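Local coordinates for protein (tenascin) (Gallus gallus, PDB 1QR4), which probably contributes to cell adhesion in the extracellular matrix, through a pair of fibronectin type III domains thought to include a heparin-binding region, at residues D8-L13 with K85-K90; Y129-G134 with V158-N163. All blocks are in the same frame, centred on the assembly; numbering follows the deposited sequence.

Contact 1 (D8-L13 with K85-K90); sequences DNPKDL and KPTTIK
L13 lays its isobutyl group across I89, nearly perpendicular to it, with CD2 of L13 3.8 Å from CG1 of I89. With CG anti to the backbone N (chi1 179°), the group meets I89; L13 CB, placed by the backbone, lies 3.9 Å from CG2 of T87. Replacing I89 with an alanine would probably leave L13 CD2 and CG without their apolar cover on this side. A threonine suits position 87 because its two branches do different work: the methyl meets leucine, while OG1 donates to the P10 carbonyl O. In fibronectin type III terms this is the meeting of the first strand (11-16) with the last (87-92), which belong to opposite sheets of the β-sandwich, so side chains rather than paired backbones close the edge. T87 and I89 instead bond through their backbones to L75 and I73 of strand 70-78. Nearer the N-terminus, N9 runs alongside K85, both heading the same way, ND2 of N9 3.6 Å from CD of K85. The aliphatic chain of K85 serves as cover, while its end, bent at chi4 (-51°), brings K85 NZ to P86 O at 2.8 Å. A water accepts from K85 N and, weakly, D8 N.

Contact 2 (Y129-G134 with V158-N163); sequences YVPITG and VDYNVN
P131 sets its ring obliquely across Y160, CD of P131 standing 3.6 Å from CE1 of the tyrosine, while the V130 carbonyl carbon approaches the rim of the Y160 ring, roughly level with it. On its other flank, P131 CB meets CG2 of V158 at 3.8 Å. Proline is tolerated in this strand because P131 and Y160 form a non-hydrogen-bonded pair, which asks for no N-H. The bonds fall on either side: V130 and N161 exchange two, and I132 N gives a nearly straight one (170°) to D159 O. Strands 124-131 and 159-168 thus run antiparallel within the four-stranded sheet of a fibronectin type III domain, and Y160, whose OH bonds back to V155 N, forms the tyrosine corner of this fold. Y129 shares that face of the sheet; with CG held between backbone N and carbonyl carbon (chi1 66°), its ring comes beside Y160, the two CD1 atoms of Y129 and Y160 4.3 Å apart. CB of Y129 rests 3.7 Å from CG2 of V162. V162 in turn packs on I101 and F103. Beyond the strand, I132 places CG1 opposite its carbonyl carbon (chi1 -63°) and sets CD1 over the face of the N161 amide, 3.3 Å from ND2 of N161. The chain then leaves by a type I turn ending at G134, where a positive phi would press any side chain against the T133 carbonyl.

How the contacts relate
The two contacts belong to successive fibronectin type III domains, contact 1 to the first and contact 2 to the second, and the chain completes contact 1 before it begins contact 2. Their centres are 47 Å apart, on opposite sides of the chain's centre, and their nearest atoms are still about 28 Å from each other, so neither touches the other. They illustrate the two ways strands meet in this sandwich: across the sheets, by side chains, in contact 1, and within one sheet, by backbone bonds between neighbouring strands, in contact 2. The putative heparin-binding site includes K85 and K90 of contact 1; contact 2 lies away from it.

Contact 1 (D8-L13 with K85-K90)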
ATOM      1  N   ASP A   8      15.575 -28.163  11.566  1.00 56.85           N
ATOM      2  CA  ASP A   8      15.315 -26.889  12.299  1.00 62.45           C
ATOM      3  C   ASP A   8      14.667 -25.913  11.320  1.00 71.52           C
ATOM      4  O   ASP A   8      15.171 -25.729  10.213  1.00 83.44           O
ATOM      5  CB  ASP A   8      16.645 -26.320  12.809  1.00 58.54           C
ATOM      6  CG  ASP A   8      16.463 -25.140  13.743  1.00 70.81           C
ATOM      7  OD1 ASP A   8      15.648 -25.231  14.684  1.00 74.10           O
ATOM      8  OD2 ASP A   8      17.154 -24.122  13.546  1.00 78.11           O
ATOM      9  N   ASN A   9      13.544 -25.306  11.699  1.00 68.94           N
ATOM     10  CA  ASN A   9      12.875 -24.357  10.804  1.00 71.32           C
ATOM     11  C   ASN A   9      13.255 -22.897  11.077  1.00 64.22           C
ATOM     12  O   ASN A   9      13.808 -22.577  12.131  1.00 77.57           O
ATOM     13  CB  ASN A   9      11.354 -24.522  10.878  1.00 57.18           C
ATOM     14  CG  ASN A   9      10.772 -24.030  12.182  1.00 40.97           C
ATOM     15  OD1 ASN A   9      11.463 -23.922  13.194  1.00 61.11           O
ATOM     16  ND2 ASN A   9       9.485 -23.731  12.165  1.00 37.64           N
ATOM     17  N   PRO A  10      13.011 -22.003  10.104  1.00 40.49           N
ATOM     18  CA  PRO A  10      13.324 -20.582  10.256  1.00 29.64           C
ATOM     19  C   PRO A  10      12.415 -20.025  11.329  1.00 33.33           C
ATOM     20  O   PRO A  10      11.205 -20.188  11.251  1.00 40.74           O
ATOM     21  CB  PRO A  10      12.935 -20.007   8.897  1.00 30.31           C
ATOM     22  CG  PRO A  10      13.182 -21.139   7.968  1.00 37.79           C
ATOM     23  CD  PRO A  10      12.581 -22.290   8.726  1.00 49.14           C
ATOM     24  N   LYS A  11      12.980 -19.376  12.335  1.00 35.82           N
ATOM     25  CA  LYS A  11      12.149 -18.822  13.394  1.00 36.80           C
ATOM     26  C   LYS A  11      11.805 -17.349  13.187  1.00 36.52           C
ATOM     27  O   LYS A  11      12.365 -16.676  12.326  1.00 38.15           O
ATOM     28  CB  LYS A  11      12.817 -19.018  14.754  1.00 49.26           C
ATOM     29  CG  LYS A  11      13.217 -20.457  15.030  1.00 88.52           C
ATOM     30  CD  LYS A  11      13.678 -20.671  16.472  1.00 99.89           C
ATOM     31  CE  LYS A  11      12.502 -20.926  17.412  1.00 99.97           C
ATOM     32  NZ  LYS A  11      11.743 -22.154  17.039  1.00 99.81           N
ATOM     33  N   ASP A  12      10.860 -16.877  13.990  1.00 34.31           N
ATOM     34  CA  ASP A  12      10.375 -15.504  13.984  1.00 32.09           C
ATOM     35  C   ASP A  12      10.243 -14.781  12.660  1.00 32.24           C
ATOM     36  O   ASP A  12      10.887 -13.761  12.427  1.00 33.17           O
ATOM     37  CB  ASP A  12      11.150 -14.660  14.994  1.00 41.59           C
ATOM     38  CG  ASP A  12      10.973 -15.160  16.418  1.00 56.94           C
ATOM     39  OD1 ASP A  12       9.907 -14.892  17.016  1.00 61.41           O
ATOM     40  OD2 ASP A  12      11.885 -15.850  16.924  1.00 64.84           O
ATOM     41  N   LEU A  13       9.378 -15.311  11.806  1.00 21.60           N
ATOM     42  CA  LEU A  13       9.103 -14.715  10.513  1.00 22.77           C
ATOM     43  C   LEU A  13       8.093 -13.587  10.716  1.00 26.16           C
ATOM     44  O   LEU A  13       6.961 -13.817  11.145  1.00 35.34           O
ATOM     45  CB  LEU A  13       8.529 -15.763   9.566  1.00 16.60           C
ATOM     46  CG  LEU A  13       8.152 -15.314   8.143  1.00 26.09           C
ATOM     47  CD1 LEU A  13       9.394 -14.806   7.403  1.00 10.60           C
ATOM     48  CD2 LEU A  13       7.514 -16.476   7.367  1.00  8.01           C
ATOM     49  N   LYS A  85      10.325 -27.721   8.511  1.00 39.55           N
ATOM     50  CA  LYS A  85       8.938 -27.463   8.873  1.00 27.04           C
ATOM     51  C   LYS A  85       8.681 -26.024   8.444  1.00 42.93           C
ATOM     52  O   LYS A  85       9.507 -25.148   8.705  1.00 64.64           O
ATOM     53  CB  LYS A  85       8.774 -27.571  10.377  1.00 24.83           C
ATOM     54  CG  LYS A  85       7.403 -27.243  10.862  1.00 26.09           C
ATOM     55  CD  LYS A  85       7.462 -26.723  12.279  1.00 40.82           C
ATOM     56  CE  LYS A  85       6.098 -26.198  12.701  1.00 71.12           C
ATOM     57  NZ  LYS A  85       5.547 -25.241  11.689  1.00 97.60           N
ATOM     58  N   PRO A  86       7.537 -25.754   7.793  1.00 50.58           N
ATOM     59  CA  PRO A  86       7.195 -24.403   7.329  1.00 43.08           C
ATOM     60  C   PRO A  86       6.918 -23.417   8.440  1.00 44.99           C
ATOM     61  O   PRO A  86       6.266 -23.756   9.432  1.00 49.88           O
ATOM     62  CB  PRO A  86       5.911 -24.619   6.528  1.00 28.04           C
ATOM     63  CG  PRO A  86       5.947 -26.065   6.166  1.00 53.21           C
ATOM     64  CD  PRO A  86       6.490 -26.710   7.404  1.00 49.43           C
ATOM     65  N   THR A  87       7.438 -22.206   8.277  1.00 37.57           N
ATOM     66  CA  THR A  87       7.187 -21.138   9.226  1.00 36.82           C
ATOM     67  C   THR A  87       6.188 -20.250   8.476  1.00 35.64           C
ATOM     68  O   THR A  87       6.457 -19.819   7.356  1.00 33.69           O
ATOM     69  CB  THR A  87       8.462 -20.405   9.559  1.00 16.62           C
ATOM     70  OG1 THR A  87       9.440 -21.364   9.963  1.00 36.03           O
ATOM     71  CG2 THR A  87       8.239 -19.438  10.702  1.00 35.22           C
ATOM     72  N   THR A  88       5.020 -20.021   9.065  1.00 34.70           N
ATOM     73  CA  THR A  88       3.996 -19.254   8.381  1.00 32.62           C
ATOM     74  C   THR A  88       3.450 -18.007   9.051  1.00 42.63           C
ATOM     75  O   THR A  88       3.365 -17.923  10.281  1.00 49.20           O
ATOM     76  CB  THR A  88       2.815 -20.169   8.027  1.00 35.97           C
ATOM     77  OG1 THR A  88       3.257 -21.184   7.115  1.00 40.54           O
ATOM     78  CG2 THR A  88       1.682 -19.383   7.383  1.00 60.06           C
ATOM     79  N   ILE A  89       3.117 -17.025   8.216  1.00 35.27           N
ATOM     80  CA  ILE A  89       2.525 -15.765   8.648  1.00 32.60           C
ATOM     81  C   ILE A  89       1.661 -15.221   7.521  1.00 39.84           C
ATOM     82  O   ILE A  89       1.756 -15.650   6.361  1.00 35.93           O
ATOM     83  CB  ILE A  89       3.551 -14.640   8.963  1.00 28.35           C
ATOM     84  CG1 ILE A  89       4.405 -14.335   7.732  1.00 33.19           C
ATOM     85  CG2 ILE A  89       4.368 -14.962  10.180  1.00 24.17           C
ATOM     86  CD1 ILE A  89       4.882 -12.894   7.653  1.00 38.34           C
ATOM     87  N   LYS A  90       0.840 -14.242   7.885  1.00 38.85           N
ATOM     88  CA  LYS A  90      -0.033 -13.568   6.951  1.00 32.20           C
ATOM     89  C   LYS A  90       0.318 -12.090   6.943  1.00 29.98           C
ATOM     90  O   LYS A  90       0.679 -11.496   7.962  1.00 33.68           O
ATOM     91  CB  LYS A  90      -1.494 -13.758   7.335  1.00 29.86           C
ATOM     92  CG  LYS A  90      -2.004 -15.164   7.117  1.00 45.76           C
ATOM     93  CD  LYS A  90      -3.480 -15.283   7.470  1.00 64.24           C
ATOM     94  CE  LYS A  90      -3.985 -16.690   7.203  1.00 79.27           C
ATOM     95  NZ  LYS A  90      -3.190 -17.706   7.950  1.00 79.72           N
TER
HETATM   96  O   HOH W   1      12.242 -28.399  10.941  1.00 67.34           O

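Contact 2 (Y129-G134 with V158-N163)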
ATOM      1  N   TYR A 129      -7.330  19.623   1.953  1.00 27.66           N
ATOM      2  CA  TYR A 129      -6.787  20.778   1.251  1.00 31.41           C
ATOM      3  C   TYR A 129      -6.448  21.900   2.219  1.00 35.18           C
ATOM      4  O   TYR A 129      -7.207  22.187   3.148  1.00 43.84           O
ATOM      5  CB  TYR A 129      -7.731  21.271   0.133  1.00 30.21           C
ATOM      6  CG  TYR A 129      -9.046  21.840   0.606  1.00 37.30           C
ATOM      7  CD1 TYR A 129      -9.115  23.126   1.154  1.00 35.05           C
ATOM      8  CD2 TYR A 129     -10.213  21.076   0.557  1.00 29.07           C
ATOM      9  CE1 TYR A 129     -10.307  23.630   1.646  1.00 47.94           C
ATOM     10  CE2 TYR A 129     -11.418  21.575   1.051  1.00 36.51           C
ATOM     11  CZ  TYR A 129     -11.454  22.849   1.595  1.00 41.39           C
ATOM     12  OH  TYR A 129     -12.624  23.342   2.113  1.00 54.50           O
ATOM     13  N   VAL A 130      -5.288  22.514   2.006  1.00 35.76           N
ATOM     14  CA  VAL A 130      -4.839  23.607   2.861  1.00 29.84           C
ATOM     15  C   VAL A 130      -3.897  24.526   2.072  1.00 43.93           C
ATOM     16  O   VAL A 130      -3.218  24.077   1.137  1.00 47.91           O
ATOM     17  CB  VAL A 130      -4.120  23.045   4.124  1.00 22.75           C
ATOM     18  CG1 VAL A 130      -2.705  22.564   3.779  1.00 30.35           C
ATOM     19  CG2 VAL A 130      -4.116  24.067   5.263  1.00 31.21           C
ATOM     20  N   PRO A 131      -3.910  25.842   2.377  1.00 50.03           N
ATOM     21  CA  PRO A 131      -3.030  26.780   1.667  1.00 50.75           C
ATOM     22  C   PRO A 131      -1.569  26.542   2.013  1.00 52.21           C
ATOM     23  O   PRO A 131      -1.222  26.316   3.175  1.00 48.75           O
ATOM     24  CB  PRO A 131      -3.508  28.148   2.159  1.00 51.83           C
ATOM     25  CG  PRO A 131      -4.065  27.839   3.533  1.00 47.35           C
ATOM     26  CD  PRO A 131      -4.832  26.570   3.269  1.00 59.36           C
ATOM     27  N   ILE A 132      -0.729  26.593   0.983  1.00 45.25           N
ATOM     28  CA  ILE A 132       0.717  26.383   1.088  1.00 40.49           C
ATOM     29  C   ILE A 132       1.388  27.014   2.301  1.00 43.16           C
ATOM     30  O   ILE A 132       2.357  26.463   2.826  1.00 54.27           O
ATOM     31  CB  ILE A 132       1.417  26.905  -0.178  1.00 41.76           C
ATOM     32  CG1 ILE A 132       0.955  26.102  -1.384  1.00 31.45           C
ATOM     33  CG2 ILE A 132       2.939  26.837  -0.033  1.00 61.38           C
ATOM     34  CD1 ILE A 132       1.328  24.655  -1.322  1.00 42.15           C
ATOM     35  N   THR A 133       0.892  28.178   2.721  1.00 58.78           N
ATOM     36  CA  THR A 133       1.451  28.894   3.867  1.00 56.40           C
ATOM     37  C   THR A 133       1.156  28.168   5.180  1.00 51.61           C
ATOM     38  O   THR A 133       1.608  28.585   6.241  1.00 56.64           O
ATOM     39  CB  THR A 133       0.918  30.344   3.937  1.00 54.56           C
ATOM     40  OG1 THR A 133      -0.359  30.365   4.589  1.00 60.36           O
ATOM     41  CG2 THR A 133       0.756  30.913   2.534  1.00 58.37           C
ATOM     42  N   GLY A 134       0.369  27.098   5.099  1.00 48.00           N
ATOM     43  CA  GLY A 134       0.045  26.313   6.277  1.00 65.65           C
ATOM     44  C   GLY A 134      -1.301  26.555   6.938  1.00 74.81           C
ATOM     45  O   GLY A 134      -2.040  27.479   6.569  1.00 85.74           O
ATOM     46  N   VAL A 158      -4.527  32.030  -4.217  1.00 53.14           N
ATOM     47  CA  VAL A 158      -3.765  31.360  -3.177  1.00 53.16           C
ATOM     48  C   VAL A 158      -3.573  29.927  -3.616  1.00 49.46           C
ATOM     49  O   VAL A 158      -4.467  29.330  -4.211  1.00 49.96           O
ATOM     50  CB  VAL A 158      -4.444  31.448  -1.780  1.00 51.09           C
ATOM     51  CG1 VAL A 158      -5.925  31.292  -1.904  1.00 74.26           C
ATOM     52  CG2 VAL A 158      -3.895  30.378  -0.837  1.00 67.68           C
ATOM     53  N   ASP A 159      -2.351  29.432  -3.437  1.00 49.40           N
ATOM     54  CA  ASP A 159      -2.010  28.062  -3.797  1.00 51.36           C
ATOM     55  C   ASP A 159      -2.430  27.108  -2.688  1.00 51.53           C
ATOM     56  O   ASP A 159      -2.092  27.309  -1.511  1.00 51.70           O
ATOM     57  CB  ASP A 159      -0.516  27.935  -4.081  1.00 58.61           C
ATOM     58  CG  ASP A 159      -0.151  28.325  -5.505  1.00 49.81           C
ATOM     59  OD1 ASP A 159      -0.965  28.098  -6.431  1.00 51.39           O
ATOM     60  OD2 ASP A 159       0.969  28.843  -5.697  1.00 69.85           O
ATOM     61  N   TYR A 160      -3.165  26.070  -3.079  1.00 41.59           N
ATOM     62  CA  TYR A 160      -3.688  25.078  -2.152  1.00 31.99           C
ATOM     63  C   TYR A 160      -3.061  23.702  -2.293  1.00 22.41           C
ATOM     64  O   TYR A 160      -3.048  23.140  -3.390  1.00 31.64           O
ATOM     65  CB  TYR A 160      -5.199  24.950  -2.364  1.00 31.55           C
ATOM     66  CG  TYR A 160      -6.029  26.001  -1.658  1.00 46.30           C
ATOM     67  CD1 TYR A 160      -6.175  25.972  -0.269  1.00 49.11           C
ATOM     68  CD2 TYR A 160      -6.712  26.992  -2.372  1.00 42.81           C
ATOM     69  CE1 TYR A 160      -6.986  26.899   0.398  1.00 56.11           C
ATOM     70  CE2 TYR A 160      -7.529  27.926  -1.714  1.00 44.39           C
ATOM     71  CZ  TYR A 160      -7.664  27.868  -0.324  1.00 45.57           C
ATOM     72  OH  TYR A 160      -8.495  28.735   0.360  1.00 41.51           O
ATOM     73  N   ASN A 161      -2.548  23.155  -1.191  1.00 23.93           N
ATOM     74  CA  ASN A 161      -1.972  21.803  -1.198  1.00 22.35           C
ATOM     75  C   ASN A 161      -3.164  20.849  -1.079  1.00 27.80           C
ATOM     76  O   ASN A 161      -3.908  20.925  -0.110  1.00 35.54           O
ATOM     77  CB  ASN A 161      -1.046  21.618  -0.001  1.00 29.43           C
ATOM     78  CG  ASN A 161       0.417  21.460  -0.403  1.00 32.18           C
ATOM     79  OD1 ASN A 161       0.738  20.914  -1.462  1.00 37.95           O
ATOM     80  ND2 ASN A 161       1.317  21.910   0.469  1.00 33.83           N
ATOM     81  N   VAL A 162      -3.365  19.989  -2.073  1.00 24.67           N
ATOM     82  CA  VAL A 162      -4.501  19.074  -2.068  1.00 30.64           C
ATOM     83  C   VAL A 162      -4.102  17.629  -2.132  1.00 30.52           C
ATOM     84  O   VAL A 162      -3.629  17.158  -3.156  1.00 39.22           O
ATOM     85  CB  VAL A 162      -5.461  19.335  -3.252  1.00 41.63           C
ATOM     86  CG1 VAL A 162      -6.560  18.270  -3.308  1.00 24.61           C
ATOM     87  CG2 VAL A 162      -6.074  20.717  -3.125  1.00 42.45           C
ATOM     88  N   ASN A 163      -4.422  16.918  -1.055  1.00 37.23           N
ATOM     89  CA  ASN A 163      -4.125  15.502  -0.895  1.00 27.55           C
ATOM     90  C   ASN A 163      -5.391  14.670  -0.991  1.00 23.07           C
ATOM     91  O   ASN A 163      -6.462  15.080  -0.542  1.00 26.17           O
ATOM     92  CB  ASN A 163      -3.498  15.268   0.471  1.00 16.42           C
ATOM     93  CG  ASN A 163      -2.336  16.211   0.752  1.00 36.24           C
ATOM     94  OD1 ASN A 163      -2.446  17.127   1.569  1.00 42.41           O
ATOM     95  ND2 ASN A 163      -1.208  15.978   0.090  1.00 38.94           N
TER